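Local coordinates for protein apoptosis regulator CED-9 (Caenorhabditis elegans, PDB 1OHU) that restrains programmed cell death by sequestering the death activator CED-4 until EGL-1 binds and releases it, at residues M99-I105 / R152-F157; I13-V17 / T135-K140; F64-S68 / S109-V114; D19-H23 / M49-T54. The protein carries 3 engineered substitutions. All coordinates share one frame; numbering follows the deposited sequence.

Contact 1 (M99-I105 / R152-F157); sequences MSYGRLI and RSWDDF
Tyr101 reaches across from the first turn of helix 101-118 and ends at the start of helix 154-172, where its OH accepts a nearly straight hydrogen bond from Ser153 N (2.9 Å, 164°). Its CG stands beside the backbone N and anti to the carbonyl carbon (chi1 -59°), which sends the ring out toward the partner segment. There the ring and the Arg152 chain run side by side but head opposite ways, with Arg152 CB close to the hydroxyl end, while Asp156 CB comes within 3.1 Å of Tyr101 OH. Phe157 meets the near half of the ring obliquely: Tyr101 CD1 lies 3.7 Å from Phe157 CD1, and the two planes are 44° apart. The contact joins the predicted BH1 motif to the inferred BH2 motif of this Bcl-2 family protein, and both helices begin here, each capped by a serine, Ser100 OG for Arg103 N and, weakly, Ser153 OG for Asp156 N. A phenylalanine in place of Tyr101 would probably leave Ser153 N without its acceptor. The Arg152 guanidinium is laid with one face over Ser100, whose CB is 3.5 Å from Arg152 NH1. Deeper in, Leu104 CD2 meets Trp154 CH2 at 3.7 Å.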
loop_
_atom_site.group_PDB
_atom_site.type_symbol
_atom_site.label_atom_id
_atom_site.label_comp_id
_atom_site.label_asym_id
_atom_site.label_seq_id
_atom_site.Cartn_x
_atom_site.Cartn_y
_atom_site.Cartn_z
HETATM N N MSE A 99 -11.114 8.490 -0.129
HETATM C CA MSE A 99 -10.054 7.645 0.411
HETATM C C MSE A 99 -10.591 6.690 1.466
HETATM O O MSE A 99 -10.311 6.843 2.654
HETATM C CB MSE A 99 -8.931 8.503 1.009
HETATM C CG MSE A 99 -7.734 7.707 1.541
HETATM SE SE MSE A 99 -6.982 6.444 0.261
HETATM C CE MSE A 99 -6.068 7.695 -0.895
ATOM N N SER A 100 -11.370 5.710 1.023
ATOM C CA SER A 100 -11.936 4.720 1.924
ATOM C C SER A 100 -10.844 3.729 2.303
ATOM O O SER A 100 -9.766 3.729 1.706
ATOM C CB SER A 100 -13.085 3.974 1.243
ATOM O OG SER A 100 -12.620 3.195 0.152
ATOM N N TYR A 101 -11.120 2.889 3.294
ATOM C CA TYR A 101 -10.152 1.889 3.733
ATOM C C TYR A 101 -9.852 0.938 2.580
ATOM O O TYR A 101 -8.736 0.444 2.441
ATOM C CB TYR A 101 -10.710 1.105 4.922
ATOM C CG TYR A 101 -11.058 1.972 6.112
ATOM C CD1 TYR A 101 -10.075 2.709 6.775
ATOM C CD2 TYR A 101 -12.371 2.066 6.569
ATOM C CE1 TYR A 101 -10.393 3.518 7.868
ATOM C CE2 TYR A 101 -12.701 2.871 7.659
ATOM C CZ TYR A 101 -11.708 3.594 8.304
ATOM O OH TYR A 101 -12.033 4.391 9.380
ATOM N N GLY A 102 -10.860 0.690 1.751
ATOM C CA GLY A 102 -10.686 -0.195 0.616
ATOM C C GLY A 102 -9.706 0.365 -0.394
ATOM O O GLY A 102 -8.844 -0.356 -0.889
ATOM N N ARG A 103 -9.837 1.650 -0.706
ATOM C CA ARG A 103 -8.942 2.284 -1.661
ATOM C C ARG A 103 -7.561 2.422 -1.019
ATOM O O ARG A 103 -6.535 2.271 -1.686
ATOM C CB ARG A 103 -9.471 3.666 -2.065
ATOM C CG ARG A 103 -8.819 4.223 -3.328
ATOM C CD ARG A 103 -9.222 5.663 -3.613
ATOM N NE ARG A 103 -8.757 6.094 -4.932
ATOM C CZ ARG A 103 -8.803 7.346 -5.385
ATOM N NH1 ARG A 103 -9.294 8.319 -4.626
ATOM N NH2 ARG A 103 -8.364 7.624 -6.607
ATOM N N LEU A 104 -7.549 2.700 0.280
ATOM C CA LEU A 104 -6.307 2.858 1.024
ATOM C C LEU A 104 -5.479 1.582 0.941
ATOM O O LEU A 104 -4.331 1.592 0.499
ATOM C CB LEU A 104 -6.621 3.175 2.487
ATOM C CG LEU A 104 -5.461 3.192 3.485
ATOM C CD1 LEU A 104 -4.453 4.256 3.102
ATOM C CD2 LEU A 104 -6.010 3.448 4.878
ATOM N N ILE A 105 -6.088 0.485 1.375
ATOM C CA ILE A 105 -5.469 -0.832 1.377
ATOM C C ILE A 105 -5.046 -1.251 -0.026
ATOM O O ILE A 105 -3.968 -1.806 -0.219
ATOM C CB ILE A 105 -6.464 -1.874 1.938
ATOM C CG1 ILE A 105 -6.789 -1.533 3.393
ATOM C CG2 ILE A 105 -5.897 -3.280 1.808
ATOM C CD1 ILE A 105 -7.894 -2.375 3.980
ATOM N N ARG A 152 -13.834 8.652 8.984
ATOM C CA ARG A 152 -12.938 7.510 9.146
ATOM C C ARG A 152 -11.695 7.890 9.947
ATOM O O ARG A 152 -11.411 9.071 10.161
ATOM C CB ARG A 152 -12.527 6.917 7.788
ATOM C CG ARG A 152 -13.041 7.656 6.567
ATOM C CD ARG A 152 -13.591 6.678 5.540
ATOM N NE ARG A 152 -13.916 7.334 4.279
ATOM C CZ ARG A 152 -14.688 6.805 3.333
ATOM N NH1 ARG A 152 -15.226 5.602 3.508
ATOM N NH2 ARG A 152 -14.915 7.475 2.207
ATOM N N SER A 153 -10.965 6.875 10.400
ATOM C CA SER A 153 -9.756 7.080 11.182
ATOM C C SER A 153 -8.997 5.762 11.268
ATOM O O SER A 153 -9.465 4.738 10.770
ATOM C CB SER A 153 -10.113 7.566 12.593
ATOM O OG SER A 153 -10.870 6.595 13.296
ATOM N N TRP A 154 -7.825 5.791 11.894
ATOM C CA TRP A 154 -7.017 4.588 12.039
ATOM C C TRP A 154 -7.587 3.640 13.086
ATOM O O TRP A 154 -7.405 2.426 12.994
ATOM C CB TRP A 154 -5.574 4.955 12.395
ATOM C CG TRP A 154 -4.793 5.472 11.224
ATOM C CD1 TRP A 154 -4.298 6.732 11.060
ATOM C CD2 TRP A 154 -4.437 4.743 10.040
ATOM N NE1 TRP A 154 -3.657 6.836 9.847
ATOM C CE2 TRP A 154 -3.727 5.630 9.201
ATOM C CE3 TRP A 154 -4.650 3.426 9.607
ATOM C CZ2 TRP A 154 -3.227 5.242 7.951
ATOM C CZ3 TRP A 154 -4.152 3.042 8.359
ATOM C CH2 TRP A 154 -3.450 3.948 7.549
ATOM N N ASP A 155 -8.268 4.195 14.083
ATOM C CA ASP A 155 -8.870 3.390 15.140
ATOM C C ASP A 155 -10.015 2.611 14.522
ATOM O O ASP A 155 -10.134 1.398 14.698
ATOM C CB ASP A 155 -9.391 4.298 16.249
ATOM C CG ASP A 155 -8.313 5.208 16.800
ATOM O OD1 ASP A 155 -7.383 4.694 17.462
ATOM O OD2 ASP A 155 -8.389 6.435 16.562
ATOM N N ASP A 156 -10.857 3.327 13.787
ATOM C CA ASP A 156 -11.992 2.724 13.108
ATOM C C ASP A 156 -11.433 1.675 12.141
ATOM O O ASP A 156 -12.066 0.653 11.870
ATOM C CB ASP A 156 -12.757 3.805 12.342
ATOM C CG ASP A 156 -14.156 3.379 11.975
ATOM O OD1 ASP A 156 -14.308 2.402 11.212
ATOM O OD2 ASP A 156 -15.109 4.026 12.456
ATOM N N PHE A 157 -10.229 1.942 11.639
ATOM C CA PHE A 157 -9.539 1.051 10.709
ATOM C C PHE A 157 -9.237 -0.293 11.361
ATOM O O PHE A 157 -9.555 -1.347 10.807
ATOM C CB PHE A 157 -8.228 1.702 10.244
ATOM C CG PHE A 157 -7.310 0.773 9.490
ATOM C CD1 PHE A 157 -7.583 0.410 8.176
ATOM C CD2 PHE A 157 -6.165 0.264 10.098
ATOM C CE1 PHE A 157 -6.727 -0.446 7.477
ATOM C CE2 PHE A 157 -5.305 -0.590 9.410
ATOM C CZ PHE A 157 -5.587 -0.945 8.098
#

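Contact 2 (I13-V17 / T135-K140); sequences IEGFV and TSLFIK
This is a buried helix-helix contact between the predicted BH4 motif, on helix 13-27, and helix 128-144 of the Bcl-2 fold; the segments' axes come within 9.2 Å at 135° between their N-to-C directions. The approach is close at Ser136, a small residue against which Ile13 and Val17, one turn apart, both pack. Ile13 CG2 presses onto the backbone of Ser136, 3.3 Å from its O and in tight contact with its CA. Its other branch runs deeper, and CD1 meets Ile139 CG2 at 3.6 Å with the side chains crossing at about a right angle. Val17 straddles the neighbouring position: CG2, beside the backbone N, touches Ser136 OG at 3.3 Å, whereas CG1, anti to that N (chi1 -173°), points to Thr135 CB. Both hydroxyls on this face are turned back on their own helix, Ser136 OG bonding to Phe132 O and Thr135 OG1 to Leu131 O. Glu14 bends at chi2 and crosses the extended Lys140 chain to form a salt bridge, Glu14 OE1 to Lys140 NZ, although the position of OE1 is less certain. The chemistry is thus mainly apolar, with the serine and threonine hydroxyls satisfied within their helix and the charged pair kept to the outer margin.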
loop_
_atom_site.group_PDB
_atom_site.type_symbol
_atom_site.label_atom_id
_atom_site.label_comp_id
_atom_site.label_asym_id
_atom_site.label_seq_id
_atom_site.Cartn_x
_atom_site.Cartn_y
_atom_site.Cartn_z
ATOM N N ILE A 13 1.781 8.305 7.025
ATOM C CA ILE A 13 1.546 7.413 5.909
ATOM C C ILE A 13 2.827 6.741 5.411
ATOM O O ILE A 13 2.808 5.566 5.063
ATOM C CB ILE A 13 0.831 8.172 4.755
ATOM C CG1 ILE A 13 -0.611 7.669 4.642
ATOM C CG2 ILE A 13 1.576 8.016 3.438
ATOM C CD1 ILE A 13 -0.750 6.163 4.520
ATOM N N GLU A 14 3.939 7.470 5.393
ATOM C CA GLU A 14 5.198 6.894 4.928
ATOM C C GLU A 14 5.539 5.608 5.647
ATOM O O GLU A 14 6.073 4.672 5.041
ATOM C CB GLU A 14 6.358 7.876 5.105
ATOM C CG GLU A 14 6.314 9.036 4.138
ATOM C CD GLU A 14 5.226 10.030 4.471
ATOM O OE1 GLU A 14 4.894 10.853 3.593
ATOM O OE2 GLU A 14 4.714 9.996 5.613
ATOM N N GLY A 15 5.240 5.568 6.941
ATOM C CA GLY A 15 5.532 4.387 7.731
ATOM C C GLY A 15 4.826 3.151 7.213
ATOM O O GLY A 15 5.410 2.070 7.180
ATOM N N PHE A 16 3.569 3.300 6.809
ATOM C CA PHE A 16 2.817 2.160 6.290
ATOM C C PHE A 16 3.354 1.738 4.926
ATOM O O PHE A 16 3.536 0.548 4.654
ATOM C CB PHE A 16 1.327 2.501 6.144
ATOM C CG PHE A 16 0.613 2.708 7.450
ATOM C CD1 PHE A 16 0.774 3.890 8.170
ATOM C CD2 PHE A 16 -0.226 1.720 7.961
ATOM C CE1 PHE A 16 0.111 4.084 9.380
ATOM C CE2 PHE A 16 -0.895 1.902 9.170
ATOM C CZ PHE A 16 -0.727 3.087 9.881
ATOM N N VAL A 17 3.606 2.719 4.066
ATOM C CA VAL A 17 4.098 2.430 2.725
ATOM C C VAL A 17 5.454 1.731 2.780
ATOM O O VAL A 17 5.656 0.716 2.119
ATOM C CB VAL A 17 4.205 3.710 1.882
ATOM C CG1 VAL A 17 4.561 3.350 0.448
ATOM C CG2 VAL A 17 2.893 4.481 1.925
ATOM N N THR A 135 2.851 6.848 -3.905
ATOM C CA THR A 135 1.858 6.178 -3.071
ATOM C C THR A 135 1.574 6.963 -1.788
ATOM O O THR A 135 0.422 7.228 -1.451
ATOM C CB THR A 135 2.321 4.738 -2.720
ATOM O OG1 THR A 135 2.573 4.005 -3.932
ATOM C CG2 THR A 135 1.242 4.009 -1.921
ATOM N N SER A 136 2.632 7.354 -1.089
ATOM C CA SER A 136 2.507 8.109 0.159
ATOM C C SER A 136 1.825 9.463 -0.048
ATOM O O SER A 136 0.973 9.871 0.734
ATOM C CB SER A 136 3.891 8.342 0.768
ATOM O OG SER A 136 4.579 7.122 0.987
ATOM N N LEU A 137 2.222 10.157 -1.103
ATOM C CA LEU A 137 1.670 11.465 -1.414
ATOM C C LEU A 137 0.195 11.369 -1.815
ATOM O O LEU A 137 -0.650 12.096 -1.299
ATOM C CB LEU A 137 2.497 12.095 -2.541
ATOM C CG LEU A 137 2.279 13.551 -2.949
ATOM C CD1 LEU A 137 3.393 13.976 -3.903
ATOM C CD2 LEU A 137 0.916 13.704 -3.603
ATOM N N PHE A 138 -0.110 10.467 -2.737
ATOM C CA PHE A 138 -1.479 10.294 -3.201
ATOM C C PHE A 138 -2.430 10.050 -2.032
ATOM O O PHE A 138 -3.500 10.652 -1.959
ATOM C CB PHE A 138 -1.538 9.126 -4.194
ATOM C CG PHE A 138 -2.843 9.006 -4.925
ATOM C CD1 PHE A 138 -3.915 8.322 -4.360
ATOM C CD2 PHE A 138 -2.993 9.554 -6.193
ATOM C CE1 PHE A 138 -5.118 8.180 -5.049
ATOM C CE2 PHE A 138 -4.189 9.419 -6.893
ATOM C CZ PHE A 138 -5.254 8.732 -6.324
ATOM N N ILE A 139 -2.019 9.184 -1.113
ATOM C CA ILE A 139 -2.821 8.835 0.055
ATOM C C ILE A 139 -2.913 9.956 1.078
ATOM O O ILE A 139 -3.956 10.141 1.708
ATOM C CB ILE A 139 -2.261 7.575 0.753
ATOM C CG1 ILE A 139 -2.291 6.390 -0.217
ATOM C CG2 ILE A 139 -3.086 7.252 1.987
ATOM C CD1 ILE A 139 -1.855 5.078 0.400
ATOM N N LYS A 140 -1.818 10.691 1.250
ATOM C CA LYS A 140 -1.758 11.807 2.188
ATOM C C LYS A 140 -2.858 12.825 1.907
ATOM O O LYS A 140 -3.659 13.167 2.780
ATOM C CB LYS A 140 -0.419 12.523 2.062
ATOM C CG LYS A 140 0.684 11.999 2.925
ATOM C CD LYS A 140 1.894 12.876 2.728
ATOM C CE LYS A 140 2.870 12.724 3.861
ATOM N NZ LYS A 140 4.099 13.493 3.580
#

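Contact 3 (F64-S68 / S109-V114); sequences FETFS and SFGGFV. Engineered in segment 64-68: Ser68 (natural residue Cys).
The Phe64 ring has the edge of Phe110 directed at one face in an edge-to-face pair, centroids 5.2 Å apart and planes at 69°. At the rim of Phe64 lies Ser109, whose OG is 3.5 Å from Phe64 CE2. Phe113 presents a face to the root of the same side chain: Phe64 CB sits over it in a CH-pi contact, 4.1 Å from the Phe113 centroid. At the edge of Phe113 are Ser68 OG and Glu65 OE2, the latter 3.1 Å from Phe113 CZ. The Phe110 ring meets Phe64 O and Ser68 N with its edge and touches Phe67 CB with CZ at 3.5 Å. CG anti to the backbone N in both Phe110 and Phe113 (chi1 179° and 177°) swings the rings off their helix toward the same side of Phe64, Phe110 over its face and Phe113 obliquely beside CB and CD2, completing an aromatic cluster. The engineered Ser68 places CB 3.8 Å from Val114 CG2. Within the Bcl-2 fold this packs helix 44-71 against helix 101-118, where Ser109-Gly112 belong to the predicted BH1 motif. Nearby, Glu65 bridges to Lys117, Ser109 OG bonds to Gly53 O, Phe110 reaches Val86 of helix 79-86, and Phe113 touches Arg24 of helix 13-27.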
loop_
_atom_site.group_PDB
_atom_site.type_symbol
_atom_site.label_atom_id
_atom_site.label_comp_id
_atom_site.label_asym_id
_atom_site.label_seq_id
_atom_site.Cartn_x
_atom_site.Cartn_y
_atom_site.Cartn_z
ATOM N N PHE A 64 -4.516 -6.748 -10.608
ATOM C CA PHE A 64 -3.223 -6.218 -10.205
ATOM C C PHE A 64 -2.194 -6.458 -11.296
ATOM O O PHE A 64 -1.366 -5.596 -11.568
ATOM C CB PHE A 64 -2.767 -6.860 -8.895
ATOM C CG PHE A 64 -3.088 -6.041 -7.676
ATOM C CD1 PHE A 64 -4.156 -5.146 -7.685
ATOM C CD2 PHE A 64 -2.320 -6.158 -6.518
ATOM C CE1 PHE A 64 -4.454 -4.376 -6.558
ATOM C CE2 PHE A 64 -2.608 -5.394 -5.384
ATOM C CZ PHE A 64 -3.675 -4.501 -5.405
ATOM N N GLU A 65 -2.251 -7.624 -11.934
ATOM C CA GLU A 65 -1.298 -7.928 -12.996
ATOM C C GLU A 65 -1.444 -6.912 -14.124
ATOM O O GLU A 65 -0.447 -6.415 -14.663
ATOM C CB GLU A 65 -1.522 -9.345 -13.544
ATOM C CG GLU A 65 -1.069 -10.485 -12.623
ATOM C CD GLU A 65 0.407 -10.403 -12.215
ATOM O OE1 GLU A 65 1.223 -9.815 -12.960
ATOM O OE2 GLU A 65 0.761 -10.947 -11.144
ATOM N N THR A 66 -2.691 -6.598 -14.463
ATOM C CA THR A 66 -2.992 -5.641 -15.528
ATOM C C THR A 66 -2.492 -4.237 -15.221
ATOM O O THR A 66 -1.792 -3.628 -16.028
ATOM C CB THR A 66 -4.507 -5.559 -15.789
ATOM O OG1 THR A 66 -4.957 -6.799 -16.348
ATOM C CG2 THR A 66 -4.830 -4.414 -16.749
ATOM N N PHE A 67 -2.854 -3.727 -14.051
ATOM C CA PHE A 67 -2.446 -2.387 -13.656
ATOM C C PHE A 67 -0.930 -2.210 -13.588
ATOM O O PHE A 67 -0.408 -1.160 -13.947
ATOM C CB PHE A 67 -3.070 -2.021 -12.303
ATOM C CG PHE A 67 -4.582 -1.957 -12.318
ATOM C CD1 PHE A 67 -5.270 -1.558 -13.462
ATOM C CD2 PHE A 67 -5.314 -2.265 -11.176
ATOM C CE1 PHE A 67 -6.663 -1.467 -13.472
ATOM C CE2 PHE A 67 -6.707 -2.178 -11.172
ATOM C CZ PHE A 67 -7.384 -1.777 -12.324
ATOM N N SER A 68 -0.215 -3.228 -13.124
ATOM C CA SER A 68 1.228 -3.098 -13.029
ATOM C C SER A 68 1.838 -3.138 -14.428
ATOM O O SER A 68 2.854 -2.497 -14.689
ATOM C CB SER A 68 1.814 -4.193 -12.127
ATOM O OG SER A 68 1.603 -5.479 -12.664
ATOM N N SER A 109 -1.323 -2.014 -1.149
ATOM C CA SER A 109 -1.169 -3.382 -1.618
ATOM C C SER A 109 -0.605 -3.395 -3.039
ATOM O O SER A 109 0.342 -4.128 -3.340
ATOM C CB SER A 109 -2.519 -4.110 -1.602
ATOM O OG SER A 109 -2.348 -5.483 -1.926
ATOM N N PHE A 110 -1.191 -2.580 -3.908
ATOM C CA PHE A 110 -0.753 -2.499 -5.295
ATOM C C PHE A 110 0.679 -1.978 -5.381
ATOM O O PHE A 110 1.473 -2.468 -6.174
ATOM C CB PHE A 110 -1.673 -1.578 -6.092
ATOM C CG PHE A 110 -1.272 -1.432 -7.532
ATOM C CD1 PHE A 110 -1.218 -2.546 -8.362
ATOM C CD2 PHE A 110 -0.905 -0.191 -8.045
ATOM C CE1 PHE A 110 -0.796 -2.428 -9.689
ATOM C CE2 PHE A 110 -0.484 -0.061 -9.364
ATOM C CZ PHE A 110 -0.428 -1.182 -10.190
ATOM N N GLY A 111 0.989 -0.972 -4.566
ATOM C CA GLY A 111 2.326 -0.400 -4.557
ATOM C C GLY A 111 3.333 -1.463 -4.174
ATOM O O GLY A 111 4.355 -1.627 -4.838
ATOM N N GLY A 112 3.039 -2.195 -3.103
ATOM C CA GLY A 112 3.943 -3.246 -2.670
ATOM C C GLY A 112 4.101 -4.299 -3.751
ATOM O O GLY A 112 5.192 -4.796 -3.992
ATOM N N PHE A 113 2.990 -4.636 -4.394
ATOM C CA PHE A 113 2.953 -5.629 -5.460
ATOM C C PHE A 113 3.871 -5.245 -6.623
ATOM O O PHE A 113 4.672 -6.053 -7.089
ATOM C CB PHE A 113 1.518 -5.771 -5.980
ATOM C CG PHE A 113 1.379 -6.727 -7.134
ATOM C CD1 PHE A 113 1.405 -8.100 -6.924
ATOM C CD2 PHE A 113 1.213 -6.250 -8.434
ATOM C CE1 PHE A 113 1.267 -8.987 -7.994
ATOM C CE2 PHE A 113 1.075 -7.125 -9.504
ATOM C CZ PHE A 113 1.101 -8.502 -9.283
ATOM N N VAL A 114 3.736 -4.010 -7.093
ATOM C CA VAL A 114 4.549 -3.518 -8.203
ATOM C C VAL A 114 6.024 -3.394 -7.807
ATOM O O VAL A 114 6.913 -3.732 -8.579
ATOM C CB VAL A 114 4.053 -2.143 -8.681
ATOM C CG1 VAL A 114 4.830 -1.720 -9.918
ATOM C CG2 VAL A 114 2.568 -2.214 -8.987
#

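Contact 4 (D19-H23 / M49-T54); sequences DYFTH and MRVMGT
Asp19 opens the contact with a two-pronged salt bridge to Arg50: OD1 takes NE and OD2 takes NH2, each at 2.8 Å. Both oxygens use their syn lone pairs, both bonds are nearly straight, and the carboxylate lies almost coplanar with the guanidinium, which is gripped side-on. Tyr20 follows, its CG anti to the backbone N (chi1 -171°), and lays its ring along segment 49-54 of helix 44-71, with CE1 3.6 Å from Met49 O. The hydroxyl ends on the backbone of Gly53, with Tyr20 OH 3.2 Å from Gly53 C; the absence of a side chain at Gly53 lets the ring lie this close. A water donates to both Tyr20 OH and Thr54 OG1, and Thr54 OG1 itself bonds back to Arg50 O. One turn beyond Asp19, His23 spreads one ring face over the Arg50 chain: Arg50 CD stands 4.0 Å from the ring centroid in a CH-pi contact, and the ring and guanidinium planes are only 11° apart. An alanine at Arg50 is likely to leave the buried Asp19 carboxylate without its countercharge and to take the CH-pi contact from His23. The crossing, -60° between the segments, joins the predicted BH4 helix to helix 44-71. Tyr20 also packs on Ile108 and Ser109 of helix 101-118, Met49 reaches Trp154 and Phe157 of helix 154-172, and Phe21 turns to helix 128-144.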
loop_
_atom_site.group_PDB
_atom_site.type_symbol
_atom_site.label_atom_id
_atom_site.label_comp_id
_atom_site.label_asym_id
_atom_site.label_seq_id
_atom_site.Cartn_x
_atom_site.Cartn_y
_atom_site.Cartn_z
ATOM N N ASP A 19 6.905 0.120 5.393
ATOM C CA ASP A 19 6.801 -1.180 6.033
ATOM C C ASP A 19 6.135 -2.204 5.141
ATOM O O ASP A 19 6.500 -3.380 5.165
ATOM C CB ASP A 19 6.025 -1.080 7.346
ATOM C CG ASP A 19 5.947 -2.414 8.066
ATOM O OD1 ASP A 19 4.967 -3.160 7.854
ATOM O OD2 ASP A 19 6.887 -2.728 8.827
ATOM N N TYR A 20 5.148 -1.776 4.363
ATOM C CA TYR A 20 4.466 -2.727 3.502
ATOM C C TYR A 20 5.342 -3.093 2.301
ATOM O O TYR A 20 5.434 -4.265 1.926
ATOM C CB TYR A 20 3.122 -2.185 3.017
ATOM C CG TYR A 20 2.332 -3.264 2.304
ATOM C CD1 TYR A 20 1.712 -4.283 3.022
ATOM C CD2 TYR A 20 2.297 -3.325 0.912
ATOM C CE1 TYR A 20 1.083 -5.345 2.375
ATOM C CE2 TYR A 20 1.672 -4.380 0.254
ATOM C CZ TYR A 20 1.071 -5.391 0.995
ATOM O OH TYR A 20 0.496 -6.462 0.360
ATOM N N PHE A 21 5.984 -2.093 1.704
ATOM C CA PHE A 21 6.864 -2.333 0.565
ATOM C C PHE A 21 7.947 -3.322 0.997
ATOM O O PHE A 21 8.179 -4.332 0.341
ATOM C CB PHE A 21 7.504 -1.015 0.101
ATOM C CG PHE A 21 6.665 -0.228 -0.892
ATOM C CD1 PHE A 21 5.282 -0.136 -0.752
ATOM C CD2 PHE A 21 7.276 0.465 -1.944
ATOM C CE1 PHE A 21 4.517 0.635 -1.640
ATOM C CE2 PHE A 21 6.525 1.236 -2.833
ATOM C CZ PHE A 21 5.139 1.320 -2.678
ATOM N N THR A 22 8.599 -3.031 2.115
ATOM C CA THR A 22 9.650 -3.899 2.634
ATOM C C THR A 22 9.160 -5.342 2.817
ATOM O O THR A 22 9.829 -6.294 2.415
ATOM C CB THR A 22 10.158 -3.366 3.979
ATOM O OG1 THR A 22 10.646 -2.032 3.801
ATOM C CG2 THR A 22 11.265 -4.237 4.517
ATOM N N HIS A 23 7.984 -5.489 3.416
ATOM C CA HIS A 23 7.394 -6.795 3.670
ATOM C C HIS A 23 7.002 -7.533 2.392
ATOM O O HIS A 23 7.274 -8.726 2.246
ATOM C CB HIS A 23 6.168 -6.641 4.567
ATOM C CG HIS A 23 5.344 -7.883 4.677
ATOM N ND1 HIS A 23 5.771 -9.002 5.362
ATOM C CD2 HIS A 23 4.139 -8.200 4.148
ATOM C CE1 HIS A 23 4.863 -9.955 5.248
ATOM N NE2 HIS A 23 3.863 -9.494 4.516
HETATM N N MSE A 49 -1.732 -3.776 8.388
HETATM C CA MSE A 49 -1.740 -3.377 6.984
HETATM C C MSE A 49 -1.096 -4.464 6.134
HETATM O O MSE A 49 -1.389 -4.582 4.943
HETATM C CB MSE A 49 -0.992 -2.053 6.791
HETATM C CG MSE A 49 -0.948 -1.554 5.350
HETATM SE SE MSE A 49 -2.687 -1.257 4.565
HETATM C CE MSE A 49 -3.121 0.432 5.392
ATOM N N ARG A 50 -0.223 -5.260 6.747
ATOM C CA ARG A 50 0.441 -6.347 6.038
ATOM C C ARG A 50 -0.569 -7.423 5.693
ATOM O O ARG A 50 -0.540 -7.986 4.601
ATOM C CB ARG A 50 1.547 -6.971 6.886
ATOM C CG ARG A 50 2.712 -6.053 7.200
ATOM C CD ARG A 50 3.767 -6.787 8.026
ATOM N NE ARG A 50 4.809 -5.892 8.506
ATOM C CZ ARG A 50 5.864 -6.283 9.213
ATOM N NH1 ARG A 50 6.017 -7.561 9.525
ATOM N NH2 ARG A 50 6.771 -5.397 9.603
ATOM N N VAL A 51 -1.461 -7.715 6.636
ATOM C CA VAL A 51 -2.483 -8.730 6.422
ATOM C C VAL A 51 -3.495 -8.240 5.405
ATOM O O VAL A 51 -3.837 -8.949 4.463
ATOM C CB VAL A 51 -3.235 -9.065 7.730
ATOM C CG1 VAL A 51 -4.375 -10.036 7.442
ATOM C CG2 VAL A 51 -2.272 -9.665 8.743
HETATM N N MSE A 52 -3.973 -7.020 5.607
HETATM C CA MSE A 52 -4.955 -6.423 4.719
HETATM C C MSE A 52 -4.463 -6.359 3.273
HETATM O O MSE A 52 -5.240 -6.568 2.337
HETATM C CB MSE A 52 -5.315 -5.027 5.223
HETATM C CG MSE A 52 -6.004 -5.036 6.589
HETATM SE SE MSE A 52 -7.765 -5.863 6.538
HETATM C CE MSE A 52 -8.806 -4.267 6.782
ATOM N N GLY A 53 -3.174 -6.075 3.099
ATOM C CA GLY A 53 -2.601 -6.000 1.766
ATOM C C GLY A 53 -2.499 -7.374 1.132
ATOM O O GLY A 53 -2.761 -7.541 -0.059
ATOM N N THR A 54 -2.109 -8.363 1.930
ATOM C CA THR A 54 -1.992 -9.732 1.448
ATOM C C THR A 54 -3.367 -10.231 1.027
ATOM O O THR A 54 -3.520 -10.844 -0.028
ATOM C CB THR A 54 -1.447 -10.660 2.538
ATOM O OG1 THR A 54 -0.204 -10.143 3.015
ATOM C CG2 THR A 54 -1.219 -12.054 1.987
HETATM O O HOH W 1 1.985 -9.139 1.326
#

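Helix 101-118 runs through contacts 1 and 3, whose centres lie about 19 Å apart on opposite sides of the chain's centre, while helix 13-27 serves contacts 2 and 4 and helix 44-71 serves contacts 3 and 4. Contacts 1 and 2, centres about 13 Å apart, touch where Leu104 CD1 meets Ile139 CG2 at 3.5 Å and where Trp154 stacks with Phe16. Contact 4 reaches contact 1 through Met49 CE, 3.9 Å from Phe157 CZ, and contact 3 through Tyr20 CE2, 3.5 Å from Ser109 CA. The predicted BH4 and BH1 segments and the inferred BH2 segment thus meet in one helical core.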